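Local coordinates for protein fumarate lyase (Mesorhizobium sp., PDB 3C8T) that belongs to the fumarase/aspartase superfamily of mainly helical lyases, built on bundles of long helices and assembled from four copies of one chain, at residues L37-A42 with G54-A59; V76-L81 with G316-E321; E85-H90 with K96-G101; L260-E265 with R354-H359; A366-M371 with R420-P425. All blocks are in the same frame, centred on the assembly; numbering follows the deposited sequence. Where two conformers were deposited one is given.

Interaction 1: L37-A42 with G54-A59; sequences LARAQA and GITAAA
The flat guanidinium group of Arg39 meets Thr56, whose methyl CG2 sits 4.1 Å above one face, displaced toward the rim. The threonine hydroxyl approaches lower down the arginine, where Arg39 NE and Thr56 OG1 come within 2.9 Å and Arg39 CD is 3.2 Å from Thr56 OG1. The NE-OG1 approach is poorly angled for a hydrogen bond; the hydroxyl is instead bonded to Ala52 O, one turn earlier in its own helix. Bends at chi2 and chi3 turn the arginine chain so that it crosses the threonine at about a right angle. Beside this polar pair lies a small apolar patch. Ala38 CB meets both branches of Ile55, 3.9 Å from Ile55 CG2, and the branch ending in Ile55 CD1 is equally close. The short side chain of Ala38 lets the backbones approach, with Ala38 CA 7.2 Å from Ile55 CA. The pairing closes an antiparallel helical hairpin of helices 23-43 and 49-61. Around it, Leu37 leans on Val207 and Leu211 of helix 204-215, while Ala58 packs against His90 and Ala91 of helix 80-91.

Interaction 2: V76-L81 with G316-E321; sequences VGYPIL and GPWHLE
Tyr78 reaches Trp318 with the outer part of its phenol; contact begins only at CE1, where it is closest, and continues along CZ to OH. At chi1 -55° the ring is anti to the carbonyl carbon, and CB and CG serve to carry it across without touching the indole. The first atom to meet it is Tyr78 CE1, which lies 3.6 Å from Trp318 CZ3 and 3.9 Å from Trp318 CH2. Next along, Tyr78 CZ is 3.9 Å from Trp318 CZ3. At the tip, Tyr78 OH remains beside the same carbon, with Trp318 CZ3 at 3.7 Å, a van der Waals contact with a ring carbon. The tryptophan thus offers the far end of its six-membered ring, extended from the helix with CG anti to the backbone N (chi1 177°). The two planes are tilted by only 21°, yet the rings are slid apart, their centroids 5.6 Å from each other, so overlap is slight and the touch is made by a few atoms. Just before Tyr78, Gly77 leaves helix 66-76 with positive phi, turning the chain toward helix 80-91. Trp318 also meets Trp322, one turn further along its helix, edge-to-face. The aromatic pair therefore bridges this turn to the long helix 315-344. Thr104 and Gln105, at the start of helix 104-140, lie against Tyr78 and Trp318 respectively, and Tyr8 of the second subunit packs on Tyr78 and Pro79, just before helix 80-91.

Interaction 3: E85-H90 with K96-G101; sequences EQLSAH and KYLHWG
Leu98 plugs one branch, CD2, against the helix at Leu87 and Ser88. Its torsions, chi1 -114° and chi2 2°, lie off the staggered positions and carry that branch to the helix. The methyl nestles as much on backbone as on side chain: Leu98 CD2 is 3.8 Å from Ser88 CA and equally near Ser88 N, while Leu87 C lies 4.0 Å from Leu98 CD2. Among side-chain atoms it meets Leu87 CG at 4.0 Å and, a little further off, Ser88 CB at 4.2 Å. The two leucines cross at about a right angle, and their closest approach is through Leu98 CD2. At the margin, Lys96 begins by pointing its CB away from the helix, but successive bends along its chain swing the middle back, and Lys96 CD passes 4.1 Å from Ser88 OG in a loose contact.

In the next shell, Leu98 rests on Val84 of the same helix and on Ile55 of helix 49-61, and Leu87 also packs on Phe62. The loop itself is pinned through its backbone: Arg379 of the third subunit donates hydrogen bonds to the carbonyl oxygens of Lys96, Leu98 and His99, which probably fixes the course of the chain that presents the leucine. Two further bonds tie the loop to helix 23-43, His99 ND1 with Glu34 OE2 and Trp100 O with Gln41 NE2. Residues 96-101 double back along the end of helix 80-91, with helices 23-43 and 49-61 flanking them, before the chain enters helix 104-140.

Interaction 4: L260-E265 with R354-H359; sequences LGEVAE and RENLDH
Asn356 turns its amide toward the 260-265 segment with CG anti to its carbonyl carbon (chi1 -61°), while Glu262, fully extended beyond CG, comes at it from the opposite direction. Through two hydrogen bonds the asparagine amide joins the end of helix 350-357 to the chain leading into strand 263-264, beside the small antiparallel sheet of strands 263-264 and 347-348. Asn356 ND2 spends both of its hydrogens here. One goes to Leu260 O at 2.8 Å, the donor tilted out of the carbonyl plane. The other goes to Glu262 OE2 at 2.9 Å and is nearly straight, with an N-H...O angle of 169°. Both acceptors lie close to the amide plane, which stands 33° from that of the carboxylate. A main-chain carbonyl and a carboxylate oxygen of buried residues are therefore served by one nitrogen. The main polar partner of Glu262 OE2 is Arg149, whose salt bridge probably balances its charge. Glu259 of the fourth subunit packs on Leu260 and Asn356, placing the contact at a subunit boundary. Asn356 ND2 meets Glu262 OE2 on the anti side of the carboxylate and somewhat out of its plane, and Glu262 CG lies 3.3 Å from the same nitrogen.

Interaction 5: A366-M371 with R420-P425; sequences AEAVMM and RDLTDP
Leu422 lies over the helix backbone at Ala368, while Val369 crosses both Leu422 and Thr423 obliquely. This is helix-end packing within the helical C-terminal domain of the adenylosuccinate lyase type: the last turn of helix 416-422 beds onto the first turns of helix 366-377. Leu422 points toward the other helix, its CG anti to the carbonyl carbon (chi1 -66°), which sends one methyl over the main chain, with Leu422 CD2 3.6 Å from Ala368 O. Ala368 answers with its own methyl, and Ala368 CB is 3.7 Å from Leu422 O. Each residue thus touches the other's carbonyl oxygen. The nearest alpha carbons of the two segments, Val369 CA and Leu422 CA, are 5.8 Å apart. Helices 400-404 and 408-414 complete the surroundings, Leu404, Val410 and Leu414 packing on Val369. Thr423 turns its hydroxyl to Leu419 O, four residues back, and the chi1 of 56° that does so leaves its methyl for the apolar side. There Val369 CG2 sits at the junction, 4.0 Å from Leu422 CB and also 4.0 Å from Thr423 CG2.

Overall arrangement
From the N terminus, interaction 1 closes a short helical hairpin. Interaction 2 then opens at 76-81 and spans most of the middle of the chain before closing at 316-321. Interaction 3, a tight local return, is nested inside that loop; it touches interaction 1, shares helix 80-91 with interaction 2 and meets it where His99 packs on Ile80 and Leu81. Interaction 4 opens within the loop of interaction 2 but closes beyond it, so the two cross. Interaction 5 follows in series and meets interaction 4 through Leu357 and Pro425. Two clusters result, at opposite ends of an elongated subunit: interactions 3 and 5 have centres about 80 Å apart, yet both touch the third subunit.

Interaction 1: L37-A42 with G54-A59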
# COMPACT_ATOMS: atom_id res chain seq x y z
N LEU A 37 -34.63 -14.72 11.06
CA LEU A 37 -34.39 -14.70 12.52
C LEU A 37 -35.68 -14.97 13.29
O LEU A 37 -35.69 -15.75 14.24
CB LEU A 37 -33.76 -13.39 12.97
CG LEU A 37 -33.59 -13.16 14.48
CD1 LEU A 37 -32.61 -14.14 15.14
CD2 LEU A 37 -33.15 -11.76 14.69
N ALA A 38 -36.77 -14.33 12.85
CA ALA A 38 -38.12 -14.53 13.42
C ALA A 38 -38.56 -15.98 13.31
O ALA A 38 -39.10 -16.54 14.27
CB ALA A 38 -39.14 -13.64 12.73
N ARG A 39 -38.31 -16.58 12.14
CA ARG A 39 -38.68 -17.96 11.89
C ARG A 39 -37.90 -18.93 12.75
O ARG A 39 -38.48 -19.87 13.32
CB ARG A 39 -38.43 -18.33 10.44
CG ARG A 39 -39.55 -19.12 9.84
CD ARG A 39 -40.52 -18.20 9.13
NE ARG A 39 -39.85 -17.51 8.02
CZ ARG A 39 -39.60 -18.05 6.82
NH1 ARG A 39 -39.99 -19.31 6.56
NH2 ARG A 39 -38.98 -17.34 5.89
N ALA A 40 -36.59 -18.71 12.83
CA ALA A 40 -35.73 -19.48 13.70
C ALA A 40 -36.22 -19.41 15.16
O ALA A 40 -36.22 -20.40 15.87
CB ALA A 40 -34.27 -19.00 13.59
N GLN A 41 -36.65 -18.24 15.60
CA GLN A 41 -37.06 -18.09 16.97
C GLN A 41 -38.42 -18.74 17.27
O GLN A 41 -38.65 -19.21 18.37
CB GLN A 41 -37.01 -16.61 17.34
CG GLN A 41 -35.60 -16.17 17.68
CD GLN A 41 -35.44 -14.69 17.74
OE1 GLN A 41 -36.20 -13.95 17.11
NE2 GLN A 41 -34.44 -14.25 18.50
N ALA A 42 -39.31 -18.79 16.27
CA ALA A 42 -40.63 -19.37 16.47
C ALA A 42 -40.52 -20.87 16.57
O ALA A 42 -41.22 -21.49 17.39
CB ALA A 42 -41.56 -18.97 15.36
N GLY A 54 -46.81 -13.73 11.00
CA GLY A 54 -47.17 -12.34 10.70
C GLY A 54 -45.99 -11.61 10.09
O GLY A 54 -46.12 -10.92 9.10
N ILE A 55 -44.82 -11.78 10.69
CA ILE A 55 -43.61 -11.17 10.15
C ILE A 55 -43.32 -11.73 8.74
O ILE A 55 -43.02 -10.97 7.82
CB ILE A 55 -42.39 -11.37 11.11
CG1 ILE A 55 -42.46 -10.37 12.29
CG2 ILE A 55 -41.02 -11.25 10.36
CD1 ILE A 55 -41.85 -10.91 13.54
N THR A 56 -43.39 -13.05 8.57
CA THR A 56 -43.10 -13.64 7.26
C THR A 56 -44.03 -13.03 6.19
O THR A 56 -43.54 -12.50 5.18
CB THR A 56 -43.15 -15.17 7.26
OG1 THR A 56 -42.10 -15.66 8.10
CG2 THR A 56 -42.96 -15.73 5.83
N ALA A 57 -45.34 -13.05 6.44
CA ALA A 57 -46.32 -12.46 5.49
C ALA A 57 -46.14 -10.97 5.25
O ALA A 57 -46.25 -10.51 4.11
CB ALA A 57 -47.78 -12.77 5.91
N ALA A 58 -45.86 -10.19 6.29
CA ALA A 58 -45.68 -8.75 6.05
C ALA A 58 -44.48 -8.52 5.11
O ALA A 58 -44.53 -7.66 4.23
CB ALA A 58 -45.49 -7.99 7.37
N ALA A 59 -43.40 -9.28 5.32
CA ALA A 59 -42.20 -9.16 4.46
C ALA A 59 -42.46 -9.52 2.99
O ALA A 59 -41.86 -8.91 2.12
CB ALA A 59 -41.04 -9.97 5.03

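Interaction 2: V76-L81 with G316-E321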
# COMPACT_ATOMS: atom_id res chain seq x y z
N VAL A 76 -29.35 8.29 12.52
CA VAL A 76 -29.08 7.17 13.43
C VAL A 76 -27.64 6.58 13.33
O VAL A 76 -27.13 6.01 14.29
CB VAL A 76 -30.17 6.08 13.26
CG1 VAL A 76 -29.71 4.72 13.82
CG2 VAL A 76 -31.51 6.55 13.90
N GLY A 77 -27.00 6.73 12.16
CA GLY A 77 -25.70 6.12 11.91
C GLY A 77 -25.78 4.86 11.06
O GLY A 77 -24.83 4.56 10.32
N TYR A 78 -26.89 4.12 11.16
CA TYR A 78 -27.06 2.82 10.46
C TYR A 78 -28.47 2.61 9.91
O TYR A 78 -29.40 3.16 10.45
CB TYR A 78 -26.70 1.68 11.42
CG TYR A 78 -25.32 1.80 12.02
CD1 TYR A 78 -24.21 1.48 11.28
CD2 TYR A 78 -25.15 2.27 13.32
CE1 TYR A 78 -22.95 1.59 11.79
CE2 TYR A 78 -23.86 2.40 13.86
CZ TYR A 78 -22.76 2.04 13.09
OH TYR A 78 -21.49 2.14 13.59
N PRO A 79 -28.62 1.86 8.79
CA PRO A 79 -29.98 1.69 8.28
C PRO A 79 -30.82 0.65 9.03
O PRO A 79 -32.03 0.60 8.79
CB PRO A 79 -29.76 1.22 6.83
CG PRO A 79 -28.48 0.42 6.90
CD PRO A 79 -27.63 1.22 7.89
N ILE A 80 -30.21 -0.17 9.90
CA ILE A 80 -30.93 -1.31 10.43
C ILE A 80 -32.15 -0.97 11.30
O ILE A 80 -33.22 -1.53 11.10
CB ILE A 80 -30.03 -2.32 11.17
CG1 ILE A 80 -28.95 -2.89 10.23
CG2 ILE A 80 -30.85 -3.42 11.79
CD1 ILE A 80 -29.41 -3.17 8.77
N LEU A 81 -31.99 -0.10 12.28
CA LEU A 81 -33.12 0.18 13.16
C LEU A 81 -34.23 0.96 12.46
O LEU A 81 -35.38 0.65 12.70
CB LEU A 81 -32.67 0.79 14.52
CG LEU A 81 -31.85 -0.20 15.39
CD1 LEU A 81 -31.29 0.45 16.65
CD2 LEU A 81 -32.63 -1.45 15.78
N GLY A 316 -14.28 2.61 13.17
CA GLY A 316 -13.23 2.99 12.20
C GLY A 316 -12.82 1.82 11.30
O GLY A 316 -13.06 1.86 10.08
N PRO A 317 -12.21 0.76 11.90
CA PRO A 317 -11.83 -0.40 11.09
C PRO A 317 -13.01 -0.97 10.29
O PRO A 317 -12.83 -1.39 9.14
CB PRO A 317 -11.39 -1.43 12.15
CG PRO A 317 -10.87 -0.59 13.27
CD PRO A 317 -11.85 0.57 13.31
N TRP A 318 -14.19 -1.01 10.90
CA TRP A 318 -15.34 -1.65 10.25
C TRP A 318 -15.78 -0.85 9.01
O TRP A 318 -16.09 -1.41 7.97
CB TRP A 318 -16.48 -1.84 11.27
CG TRP A 318 -17.76 -2.42 10.73
CD1 TRP A 318 -17.89 -3.35 9.68
CD2 TRP A 318 -19.08 -2.18 11.22
NE1 TRP A 318 -19.22 -3.66 9.50
CE2 TRP A 318 -19.97 -2.96 10.42
CE3 TRP A 318 -19.60 -1.41 12.26
CZ2 TRP A 318 -21.35 -2.96 10.62
CZ3 TRP A 318 -21.00 -1.40 12.46
CH2 TRP A 318 -21.85 -2.18 11.64
N HIS A 319 -15.73 0.47 9.13
CA HIS A 319 -16.05 1.38 8.04
C HIS A 319 -15.20 1.10 6.80
O HIS A 319 -15.66 1.26 5.67
CB HIS A 319 -15.83 2.82 8.49
CG HIS A 319 -16.54 3.82 7.65
ND1 HIS A 319 -17.60 4.56 8.12
CD2 HIS A 319 -16.39 4.16 6.34
CE1 HIS A 319 -18.05 5.33 7.14
NE2 HIS A 319 -17.34 5.10 6.06
N LEU A 320 -13.96 0.65 7.01
CA LEU A 320 -13.06 0.31 5.92
C LEU A 320 -13.52 -0.82 5.02
O LEU A 320 -13.28 -0.76 3.82
CB LEU A 320 -11.64 0.04 6.43
CG LEU A 320 -10.70 1.20 6.78
CD1 LEU A 320 -9.35 0.57 7.18
CD2 LEU A 320 -10.55 2.14 5.50
N GLU A 321 -14.18 -1.84 5.58
CA GLU A 321 -14.84 -2.91 4.80
C GLU A 321 -15.89 -2.43 3.82
O GLU A 321 -16.13 -3.09 2.80
CB GLU A 321 -15.47 -3.97 5.72
CG GLU A 321 -14.56 -4.32 6.89
CD GLU A 321 -14.91 -5.64 7.59
OE1 GLU A 321 -15.94 -6.26 7.24
OE2 GLU A 321 -14.13 -6.08 8.46

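Interaction 3: E85-H90 with K96-G101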
# COMPACT_ATOMS: atom_id res chain seq x y z
N GLU A 85 -38.05 -0.35 11.97
CA GLU A 85 -39.19 0.50 12.24
C GLU A 85 -40.18 0.44 11.06
O GLU A 85 -41.37 0.25 11.26
CB GLU A 85 -38.75 1.93 12.53
CG GLU A 85 -38.01 2.13 13.90
CD GLU A 85 -37.17 3.45 13.95
OE1 GLU A 85 -36.10 3.49 14.65
OE2 GLU A 85 -37.59 4.44 13.27
N GLN A 86 -39.69 0.58 9.83
CA GLN A 86 -40.57 0.53 8.66
C GLN A 86 -41.22 -0.86 8.59
O GLN A 86 -42.43 -0.99 8.40
CB GLN A 86 -39.83 0.87 7.36
CG GLN A 86 -39.33 2.33 7.23
CD GLN A 86 -38.86 2.65 5.81
OE1 GLN A 86 -39.31 1.99 4.86
NE2 GLN A 86 -37.99 3.65 5.65
N LEU A 87 -40.44 -1.91 8.78
CA LEU A 87 -41.02 -3.25 8.74
C LEU A 87 -42.00 -3.53 9.89
O LEU A 87 -42.99 -4.28 9.74
CB LEU A 87 -39.92 -4.31 8.71
CG LEU A 87 -40.35 -5.74 8.41
CD1 LEU A 87 -41.36 -5.84 7.24
CD2 LEU A 87 -39.14 -6.62 8.14
N SER A 88 -41.73 -2.95 11.06
CA SER A 88 -42.63 -3.14 12.19
C SER A 88 -44.02 -2.51 11.88
O SER A 88 -45.06 -3.16 12.04
CB SER A 88 -42.03 -2.57 13.47
OG SER A 88 -42.99 -2.55 14.52
N ALA A 89 -43.99 -1.25 11.43
CA ALA A 89 -45.18 -0.51 11.05
C ALA A 89 -46.04 -1.30 10.06
O ALA A 89 -47.25 -1.39 10.21
CB ALA A 89 -44.78 0.83 10.44
N HIS A 90 -45.38 -1.89 9.07
CA HIS A 90 -46.07 -2.64 8.04
C HIS A 90 -46.70 -3.93 8.57
O HIS A 90 -47.73 -4.35 8.06
CB HIS A 90 -45.08 -2.96 6.93
CG HIS A 90 -45.67 -3.72 5.78
ND1 HIS A 90 -46.20 -3.09 4.67
CD2 HIS A 90 -45.79 -5.05 5.56
CE1 HIS A 90 -46.63 -4.00 3.82
NE2 HIS A 90 -46.40 -5.20 4.34
N LYS A 96 -43.72 -6.41 16.66
CA LYS A 96 -43.09 -6.15 17.93
C LYS A 96 -42.10 -7.26 18.29
O LYS A 96 -41.41 -7.15 19.31
CB LYS A 96 -44.15 -5.96 19.04
CG LYS A 96 -44.89 -4.58 18.98
CD LYS A 96 -43.99 -3.41 18.41
CE LYS A 96 -43.02 -2.75 19.44
NZ LYS A 96 -41.56 -3.21 19.43
N TYR A 97 -42.01 -8.31 17.47
CA TYR A 97 -41.05 -9.38 17.78
C TYR A 97 -39.86 -9.42 16.86
O TYR A 97 -39.05 -10.36 16.93
CB TYR A 97 -41.71 -10.74 17.83
CG TYR A 97 -42.78 -10.86 18.89
CD1 TYR A 97 -42.48 -11.36 20.16
CD2 TYR A 97 -44.09 -10.45 18.61
CE1 TYR A 97 -43.47 -11.47 21.11
CE2 TYR A 97 -45.07 -10.55 19.53
CZ TYR A 97 -44.76 -11.06 20.78
OH TYR A 97 -45.78 -11.16 21.69
N LEU A 98 -39.74 -8.39 16.04
CA LEU A 98 -38.67 -8.24 15.07
C LEU A 98 -37.37 -7.94 15.80
O LEU A 98 -37.39 -7.38 16.92
CB LEU A 98 -39.02 -7.08 14.14
CG LEU A 98 -39.33 -7.11 12.63
CD1 LEU A 98 -39.34 -8.46 11.95
CD2 LEU A 98 -40.61 -6.34 12.34
N HIS A 99 -36.24 -8.31 15.18
CA HIS A 99 -34.92 -7.94 15.69
C HIS A 99 -34.88 -8.28 17.16
O HIS A 99 -34.61 -7.42 18.00
CB HIS A 99 -34.73 -6.43 15.48
CG HIS A 99 -33.32 -5.95 15.59
ND1 HIS A 99 -32.44 -5.95 14.53
CD2 HIS A 99 -32.64 -5.40 16.63
CE1 HIS A 99 -31.28 -5.44 14.91
NE2 HIS A 99 -31.38 -5.09 16.18
N TRP A 100 -35.18 -9.52 17.50
CA TRP A 100 -35.28 -9.90 18.92
C TRP A 100 -33.96 -10.49 19.31
O TRP A 100 -33.60 -11.57 18.84
CB TRP A 100 -36.39 -10.94 19.06
CG TRP A 100 -36.75 -11.38 20.45
CD1 TRP A 100 -36.20 -12.42 21.17
CD2 TRP A 100 -37.79 -10.84 21.27
NE1 TRP A 100 -36.81 -12.53 22.40
CE2 TRP A 100 -37.80 -11.58 22.48
CE3 TRP A 100 -38.71 -9.80 21.11
CZ2 TRP A 100 -38.70 -11.31 23.52
CZ3 TRP A 100 -39.60 -9.52 22.13
CH2 TRP A 100 -39.59 -10.29 23.34
N GLY A 101 -33.21 -9.77 20.14
CA GLY A 101 -31.90 -10.22 20.59
C GLY A 101 -30.76 -9.90 19.62
O GLY A 101 -29.61 -10.14 19.96

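Interaction 4: L260-E265 with R354-H359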
# COMPACT_ATOMS: atom_id res chain seq x y z
N LEU A 260 6.30 -5.18 -32.73
CA LEU A 260 5.98 -6.59 -32.47
C LEU A 260 4.78 -7.04 -33.29
O LEU A 260 4.93 -7.89 -34.18
CB LEU A 260 5.77 -6.89 -30.97
CG LEU A 260 7.03 -7.17 -30.17
CD1 LEU A 260 7.96 -5.91 -30.17
CD2 LEU A 260 6.72 -7.60 -28.73
N GLY A 261 3.60 -6.49 -32.97
CA GLY A 261 2.38 -6.68 -33.74
C GLY A 261 1.92 -8.12 -33.78
O GLY A 261 1.31 -8.56 -34.76
N GLU A 262 2.16 -8.85 -32.69
CA GLU A 262 1.93 -10.28 -32.65
C GLU A 262 0.49 -10.68 -32.32
O GLU A 262 0.09 -11.81 -32.61
CB GLU A 262 2.90 -10.97 -31.70
CG GLU A 262 4.31 -10.92 -32.22
CD GLU A 262 5.30 -11.48 -31.23
OE1 GLU A 262 4.89 -11.77 -30.07
OE2 GLU A 262 6.49 -11.62 -31.62
N VAL A 263 -0.26 -9.75 -31.71
CA VAL A 263 -1.69 -9.91 -31.38
C VAL A 263 -2.42 -8.57 -31.43
O VAL A 263 -1.80 -7.51 -31.54
CB VAL A 263 -1.94 -10.54 -29.95
CG1 VAL A 263 -1.31 -11.94 -29.79
CG2 VAL A 263 -1.54 -9.58 -28.83
N ALA A 264 -3.75 -8.63 -31.33
CA ALA A 264 -4.59 -7.47 -31.24
C ALA A 264 -5.86 -7.86 -30.46
O ALA A 264 -6.34 -9.01 -30.54
CB ALA A 264 -4.96 -6.92 -32.68
N GLU A 265 -6.36 -6.90 -29.69
CA GLU A 265 -7.57 -7.04 -28.90
C GLU A 265 -8.71 -7.11 -29.88
O GLU A 265 -8.58 -6.59 -30.97
CB GLU A 265 -7.78 -5.79 -28.01
CG GLU A 265 -6.85 -5.72 -26.75
CD GLU A 265 -7.35 -4.71 -25.67
OE1 GLU A 265 -8.43 -4.06 -25.85
OE2 GLU A 265 -6.66 -4.60 -24.62
N ARG A 354 6.28 -15.30 -36.54
CA ARG A 354 7.29 -16.01 -37.33
C ARG A 354 8.37 -14.99 -37.73
O ARG A 354 9.56 -15.25 -37.61
CB ARG A 354 6.60 -16.60 -38.58
CG ARG A 354 7.30 -17.73 -39.33
CD ARG A 354 6.50 -18.26 -40.63
NE ARG A 354 5.07 -17.87 -40.75
CZ ARG A 354 4.04 -18.48 -40.13
NH1 ARG A 354 4.24 -19.52 -39.30
NH2 ARG A 354 2.80 -18.04 -40.31
N GLU A 355 7.93 -13.82 -38.19
CA GLU A 355 8.87 -12.77 -38.58
C GLU A 355 9.74 -12.31 -37.41
O GLU A 355 10.96 -12.12 -37.56
CB GLU A 355 8.09 -11.62 -39.21
CG GLU A 355 8.93 -10.36 -39.58
CD GLU A 355 8.04 -9.20 -40.09
OE1 GLU A 355 8.31 -8.02 -39.72
OE2 GLU A 355 7.05 -9.48 -40.83
N ASN A 356 9.14 -12.14 -36.23
CA ASN A 356 9.92 -11.68 -35.09
C ASN A 356 10.90 -12.78 -34.61
O ASN A 356 12.03 -12.50 -34.22
CB ASN A 356 9.01 -11.15 -33.95
CG ASN A 356 8.15 -9.95 -34.39
OD1 ASN A 356 8.55 -9.19 -35.26
ND2 ASN A 356 7.00 -9.79 -33.77
N LEU A 357 10.45 -14.02 -34.67
CA LEU A 357 11.27 -15.16 -34.33
C LEU A 357 12.53 -15.22 -35.23
O LEU A 357 13.60 -15.53 -34.73
CB LEU A 357 10.44 -16.47 -34.34
CG LEU A 357 11.10 -17.81 -33.93
CD1 LEU A 357 11.68 -17.83 -32.53
CD2 LEU A 357 10.14 -19.02 -34.18
N ASP A 358 12.40 -14.89 -36.52
CA ASP A 358 13.55 -14.83 -37.43
C ASP A 358 14.43 -13.58 -37.28
O ASP A 358 15.49 -13.50 -37.90
CB ASP A 358 13.11 -14.98 -38.90
CG ASP A 358 12.58 -16.40 -39.22
OD1 ASP A 358 13.01 -17.39 -38.55
OD2 ASP A 358 11.73 -16.53 -40.16
N HIS A 359 14.02 -12.63 -36.43
CA HIS A 359 14.71 -11.34 -36.28
C HIS A 359 16.22 -11.55 -36.05
O HIS A 359 17.05 -10.90 -36.71
CB HIS A 359 14.08 -10.46 -35.17
CG HIS A 359 14.83 -9.18 -34.90
ND1 HIS A 359 16.00 -9.14 -34.16
CD2 HIS A 359 14.62 -7.91 -35.33
CE1 HIS A 359 16.47 -7.91 -34.14
NE2 HIS A 359 15.65 -7.14 -34.83

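Interaction 5: A366-M371 with R420-P425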
# COMPACT_ATOMS: atom_id res chain seq x y z
N ALA A 366 21.31 -20.37 -30.85
CA ALA A 366 22.72 -20.67 -30.55
C ALA A 366 22.84 -21.88 -29.62
O ALA A 366 23.65 -22.78 -29.87
CB ALA A 366 23.40 -19.46 -29.95
N GLU A 367 22.03 -21.91 -28.54
CA GLU A 367 22.02 -23.04 -27.59
C GLU A 367 21.88 -24.42 -28.26
O GLU A 367 22.53 -25.38 -27.84
CB GLU A 367 20.88 -22.88 -26.56
CG GLU A 367 21.08 -23.80 -25.34
CD GLU A 367 19.82 -23.94 -24.45
OE1 GLU A 367 19.84 -23.41 -23.30
OE2 GLU A 367 18.83 -24.60 -24.90
N ALA A 368 21.02 -24.53 -29.28
CA ALA A 368 20.85 -25.77 -30.05
C ALA A 368 22.14 -26.22 -30.78
O ALA A 368 22.38 -27.42 -30.93
CB ALA A 368 19.70 -25.62 -31.06
N VAL A 369 22.93 -25.28 -31.30
CA VAL A 369 24.23 -25.64 -31.87
C VAL A 369 25.19 -26.12 -30.77
O VAL A 369 25.82 -27.17 -30.93
CB VAL A 369 24.84 -24.51 -32.72
CG1 VAL A 369 26.16 -24.96 -33.39
CG2 VAL A 369 23.82 -23.97 -33.77
N MET A 370 25.29 -25.38 -29.66
CA MET A 370 26.06 -25.81 -28.46
C MET A 370 25.71 -27.25 -28.04
O MET A 370 26.60 -28.10 -27.94
CB MET A 370 25.81 -24.88 -27.27
CG MET A 370 26.40 -23.47 -27.38
SD MET A 370 25.85 -22.32 -26.07
CE MET A 370 26.30 -20.75 -26.81
N MET A 371 24.43 -27.53 -27.79
CA MET A 371 23.93 -28.87 -27.45
C MET A 371 24.46 -29.91 -28.45
O MET A 371 24.95 -30.97 -28.08
CB MET A 371 22.38 -28.88 -27.42
CG MET A 371 21.68 -30.22 -27.05
SD MET A 371 19.93 -30.33 -27.59
CE MET A 371 20.12 -29.90 -29.34
N ARG A 420 22.18 -25.87 -40.83
CA ARG A 420 20.91 -25.32 -41.32
C ARG A 420 19.71 -25.72 -40.43
O ARG A 420 18.92 -24.86 -40.06
CB ARG A 420 20.62 -25.78 -42.75
CG ARG A 420 21.52 -25.18 -43.72
CD ARG A 420 21.14 -25.59 -45.10
NE ARG A 420 22.10 -25.04 -46.05
CZ ARG A 420 22.08 -23.78 -46.49
NH1 ARG A 420 21.14 -22.92 -46.09
NH2 ARG A 420 23.00 -23.40 -47.35
N ASP A 421 19.60 -27.00 -40.09
CA ASP A 421 18.54 -27.50 -39.20
C ASP A 421 18.60 -26.86 -37.77
O ASP A 421 17.59 -26.40 -37.23
CB ASP A 421 18.60 -29.04 -39.13
CG ASP A 421 18.20 -29.72 -40.46
OD1 ASP A 421 17.60 -29.02 -41.33
OD2 ASP A 421 18.48 -30.94 -40.64
N LEU A 422 19.79 -26.83 -37.20
CA LEU A 422 20.01 -26.35 -35.82
C LEU A 422 19.82 -24.84 -35.66
O LEU A 422 19.48 -24.37 -34.58
CB LEU A 422 21.40 -26.75 -35.32
CG LEU A 422 21.61 -28.26 -35.15
CD1 LEU A 422 23.10 -28.60 -35.11
CD2 LEU A 422 20.90 -28.77 -33.90
N THR A 423 20.07 -24.09 -36.74
CA THR A 423 19.87 -22.66 -36.75
C THR A 423 18.47 -22.23 -37.15
O THR A 423 18.20 -21.04 -37.16
CB THR A 423 20.96 -21.91 -37.57
OG1 THR A 423 21.02 -22.40 -38.92
CG2 THR A 423 22.32 -22.07 -36.91
N ASP A 424 17.58 -23.18 -37.48
CA ASP A 424 16.14 -22.88 -37.69
C ASP A 424 15.39 -22.94 -36.36
O ASP A 424 15.23 -24.02 -35.78
CB ASP A 424 15.49 -23.88 -38.65
CG ASP A 424 14.02 -23.51 -39.00
OD1 ASP A 424 13.36 -22.69 -38.31
OD2 ASP A 424 13.52 -24.08 -40.00
N PRO A 425 14.91 -21.79 -35.88
CA PRO A 425 14.23 -21.76 -34.57
C PRO A 425 13.03 -22.72 -34.44
O PRO A 425 12.74 -23.19 -33.34
CB PRO A 425 13.82 -20.28 -34.42
CG PRO A 425 13.81 -19.75 -35.79
CD PRO A 425 14.95 -20.46 -36.50